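Long-range contact in meta cleavage compound hydrolase (PDB 1J1I), which hydrolyses a carbon-carbon bond of the ring meta-cleavage product in carbazole degradation, very probably releasing anthranilate: residues A[133-145]-A[236-248]. Numbering follows the deposited sequence.
Sequences ALVLMGSAGLVVE and VPVETAYKFLDLI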
# COMPACT_ATOMS: atom_id res chain seq x y z
N ALA A 133 -16.11 -2.54 -3.83
CA ALA A 133 -14.85 -1.97 -3.33
C ALA A 133 -14.68 -0.55 -3.85
O ALA A 133 -15.22 -0.20 -4.90
CB ALA A 133 -13.66 -2.83 -3.78
N LEU A 134 -13.91 0.24 -3.11
CA LEU A 134 -13.67 1.64 -3.45
C LEU A 134 -12.18 2.00 -3.37
O LEU A 134 -11.50 1.64 -2.42
CB LEU A 134 -14.44 2.55 -2.50
CG LEU A 134 -14.21 4.06 -2.62
CD1 LEU A 134 -14.81 4.58 -3.93
CD2 LEU A 134 -14.84 4.77 -1.43
N VAL A 135 -11.70 2.73 -4.37
CA VAL A 135 -10.31 3.17 -4.39
C VAL A 135 -10.32 4.69 -4.48
O VAL A 135 -10.83 5.25 -5.44
CB VAL A 135 -9.54 2.60 -5.61
CG1 VAL A 135 -8.11 3.16 -5.64
CG2 VAL A 135 -9.52 1.08 -5.54
N LEU A 136 -9.77 5.34 -3.46
CA LEU A 136 -9.72 6.79 -3.42
C LEU A 136 -8.28 7.19 -3.69
O LEU A 136 -7.38 6.83 -2.93
CB LEU A 136 -10.18 7.30 -2.05
CG LEU A 136 -11.60 6.87 -1.66
CD1 LEU A 136 -11.83 7.20 -0.20
CD2 LEU A 136 -12.63 7.56 -2.56
N MET A 137 -8.07 7.92 -4.77
CA MET A 137 -6.73 8.31 -5.17
C MET A 137 -6.62 9.83 -5.19
O MET A 137 -7.17 10.48 -6.08
CB MET A 137 -6.45 7.73 -6.56
CG MET A 137 -5.03 7.87 -7.06
SD MET A 137 -4.98 8.37 -8.78
CE MET A 137 -6.18 7.24 -9.55
N GLY A 138 -5.90 10.38 -4.22
CA GLY A 138 -5.75 11.83 -4.15
C GLY A 138 -7.15 12.41 -4.16
O GLY A 138 -7.39 13.52 -4.64
N SER A 139 -8.08 11.63 -3.61
CA SER A 139 -9.49 11.99 -3.56
C SER A 139 -9.88 13.24 -2.79
O SER A 139 -9.37 13.51 -1.70
CB SER A 139 -10.31 10.82 -3.02
OG SER A 139 -11.68 11.17 -2.93
N ALA A 140 -10.81 13.98 -3.37
CA ALA A 140 -11.35 15.17 -2.75
C ALA A 140 -12.35 14.64 -1.71
O ALA A 140 -12.69 13.45 -1.73
CB ALA A 140 -12.06 16.02 -3.79
N GLY A 141 -12.80 15.50 -0.81
CA GLY A 141 -13.77 15.08 0.19
C GLY A 141 -13.46 15.61 1.57
O GLY A 141 -14.36 15.87 2.37
N LEU A 142 -12.17 15.76 1.86
CA LEU A 142 -11.75 16.28 3.14
C LEU A 142 -11.14 17.66 2.98
O LEU A 142 -10.35 17.89 2.07
CB LEU A 142 -10.72 15.35 3.81
CG LEU A 142 -11.26 14.16 4.60
CD1 LEU A 142 -10.12 13.23 5.03
CD2 LEU A 142 -12.01 14.68 5.81
N VAL A 143 -11.52 18.55 3.88
CA VAL A 143 -11.01 19.90 3.88
C VAL A 143 -9.64 19.96 4.51
O VAL A 143 -8.95 20.97 4.38
CB VAL A 143 -11.91 20.86 4.71
CG1 VAL A 143 -11.32 22.29 4.69
CG2 VAL A 143 -13.33 20.87 4.21
N VAL A 144 -9.25 18.88 5.19
CA VAL A 144 -7.95 18.85 5.91
C VAL A 144 -7.02 20.05 5.78
O VAL A 144 -6.25 20.23 4.81
CB VAL A 144 -7.15 17.61 5.57
CG1 VAL A 144 -6.29 17.84 4.32
CG2 VAL A 144 -6.29 17.30 6.81
N GLU A 145 -7.08 20.82 6.85
CA GLU A 145 -6.41 22.08 7.08
C GLU A 145 -7.72 22.59 7.67
O GLU A 145 -8.71 21.86 7.43
CB GLU A 145 -6.09 22.80 5.74
CG GLU A 145 -4.60 22.90 5.31
CD GLU A 145 -4.42 23.26 3.82
OE1 GLU A 145 -5.11 24.16 3.28
OE2 GLU A 145 -3.54 22.63 3.19
N VAL A 236 -3.95 17.70 -2.47
CA VAL A 236 -4.41 16.93 -1.32
C VAL A 236 -3.19 16.46 -0.54
O VAL A 236 -2.52 15.52 -0.94
CB VAL A 236 -5.23 15.70 -1.75
CG1 VAL A 236 -5.57 14.84 -0.54
CG2 VAL A 236 -6.50 16.14 -2.46
N PRO A 237 -2.89 17.12 0.59
CA PRO A 237 -1.74 16.77 1.43
C PRO A 237 -1.76 15.30 1.85
O PRO A 237 -2.84 14.70 1.97
CB PRO A 237 -1.88 17.70 2.63
CG PRO A 237 -2.62 18.88 2.06
CD PRO A 237 -3.66 18.22 1.19
N VAL A 238 -0.59 14.72 2.08
CA VAL A 238 -0.51 13.32 2.47
C VAL A 238 -1.23 13.08 3.80
O VAL A 238 -1.78 11.99 4.02
CB VAL A 238 0.97 12.85 2.59
CG1 VAL A 238 1.68 13.59 3.70
CG2 VAL A 238 1.01 11.35 2.82
N GLU A 239 -1.26 14.08 4.67
CA GLU A 239 -1.94 13.95 5.95
C GLU A 239 -3.42 13.59 5.74
O GLU A 239 -4.04 12.95 6.59
CB GLU A 239 -1.85 15.25 6.76
CG GLU A 239 -0.45 15.65 7.21
CD GLU A 239 0.48 15.96 6.05
OE1 GLU A 239 0.05 16.66 5.12
OE2 GLU A 239 1.64 15.50 6.09
N THR A 240 -3.97 14.01 4.61
CA THR A 240 -5.37 13.73 4.27
C THR A 240 -5.63 12.24 4.20
O THR A 240 -6.70 11.76 4.59
CB THR A 240 -5.77 14.30 2.89
OG1 THR A 240 -5.37 15.67 2.80
CG2 THR A 240 -7.29 14.21 2.71
N ALA A 241 -4.66 11.50 3.66
CA ALA A 241 -4.78 10.05 3.55
C ALA A 241 -4.85 9.46 4.95
O ALA A 241 -5.66 8.56 5.22
CB ALA A 241 -3.58 9.49 2.79
N TYR A 242 -4.00 9.96 5.84
CA TYR A 242 -3.97 9.46 7.20
C TYR A 242 -5.32 9.70 7.87
O TYR A 242 -5.78 8.87 8.66
CB TYR A 242 -2.84 10.15 7.99
CG TYR A 242 -1.46 9.96 7.37
CD1 TYR A 242 -0.41 10.83 7.68
CD2 TYR A 242 -1.21 8.94 6.45
CE1 TYR A 242 0.85 10.68 7.10
CE2 TYR A 242 0.05 8.78 5.86
CZ TYR A 242 1.07 9.66 6.19
OH TYR A 242 2.31 9.51 5.60
N LYS A 243 -5.97 10.81 7.54
CA LYS A 243 -7.28 11.09 8.12
C LYS A 243 -8.33 10.14 7.53
O LYS A 243 -9.19 9.65 8.25
CB LYS A 243 -7.68 12.55 7.89
CG LYS A 243 -8.91 12.96 8.69
CD LYS A 243 -9.19 14.46 8.56
CE LYS A 243 -10.31 14.89 9.49
NZ LYS A 243 -10.56 16.36 9.41
N PHE A 244 -8.25 9.88 6.22
CA PHE A 244 -9.19 8.95 5.58
C PHE A 244 -9.03 7.58 6.24
O PHE A 244 -10.01 6.88 6.50
CB PHE A 244 -8.89 8.79 4.09
CG PHE A 244 -9.56 9.82 3.21
CD1 PHE A 244 -8.80 10.64 2.39
CD2 PHE A 244 -10.95 9.94 3.18
CE1 PHE A 244 -9.41 11.57 1.54
CE2 PHE A 244 -11.56 10.88 2.34
CZ PHE A 244 -10.79 11.69 1.52
N LEU A 245 -7.79 7.19 6.50
CA LEU A 245 -7.49 5.90 7.11
C LEU A 245 -8.06 5.78 8.52
O LEU A 245 -8.42 4.69 8.96
CB LEU A 245 -5.97 5.66 7.11
CG LEU A 245 -5.37 5.40 5.71
CD1 LEU A 245 -3.85 5.31 5.80
CD2 LEU A 245 -5.94 4.11 5.14
N ASP A 246 -8.15 6.91 9.21
CA ASP A 246 -8.70 6.94 10.56
C ASP A 246 -10.23 6.87 10.52
O ASP A 246 -10.86 6.20 11.35
CB ASP A 246 -8.26 8.24 11.25
CG ASP A 246 -8.73 8.33 12.68
OD1 ASP A 246 -8.32 7.48 13.50
OD2 ASP A 246 -9.52 9.24 12.98
N LEU A 247 -10.82 7.53 9.53
CA LEU A 247 -12.28 7.58 9.39
C LEU A 247 -12.95 6.36 8.78
O LEU A 247 -14.01 5.94 9.23
CB LEU A 247 -12.66 8.82 8.57
CG LEU A 247 -12.26 10.16 9.19
CD1 LEU A 247 -12.44 11.26 8.17
CD2 LEU A 247 -13.09 10.41 10.44
N ILE A 248 -12.34 5.80 7.73
CA ILE A 248 -12.92 4.64 7.06
C ILE A 248 -12.43 3.34 7.73
O ILE A 248 -11.26 2.97 7.64
CB ILE A 248 -12.56 4.67 5.56
CG1 ILE A 248 -13.02 6.01 4.97
CG2 ILE A 248 -13.23 3.52 4.82
CD1 ILE A 248 -12.64 6.23 3.51
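Leu136, near the end of strand 131-137, meets Ile248, the first residue beyond helix 238-247, tip to tip, with the two CD1 atoms 3.9 Å apart. Leu136 CD1 also lies obliquely near the ring of Phe244. The chain then leaves the central sheet of the alpha/beta hydrolase fold. Gly138 O approaches Val236 CG2 at 3.5 Å. Val236 in turn touches His261, and its backbone N is hydrogen-bonded to Asp233. Asp233 and His261 are probably members of the catalytic triad with Ser114. The carbonyl oxygens of Ser139 and Ala140 lie at the edge of the Phe244 ring. Ser139 O is 3.8 Å from Phe244 CE1. Ser139 OG donates to a lone pair of Ala140 O in the carbonyl plane, with a C=O...donor angle of 134°. Leu142 makes the main contact. Its CG stands anti to the carbonyl carbon (chi1 -84°), which turns the branch toward the helix. Leu142 CD1 makes a CH-pi contact over the ring face of Phe244, 3.6 Å from the centroid and almost on the ring normal. The same CD1 packs on Lys243 CB at 3.8 Å, and CD2 lies beside the extended lysine chain. With an alanine at Phe244, Leu142 CD1 would probably lose the ring face it covers, and a gap would open between the loop and the helix. No hydrogen bond joins the two segments. They meet through apolar, CH-pi and carbonyl-edge contacts, with Val236 placed by the probable catalytic residues.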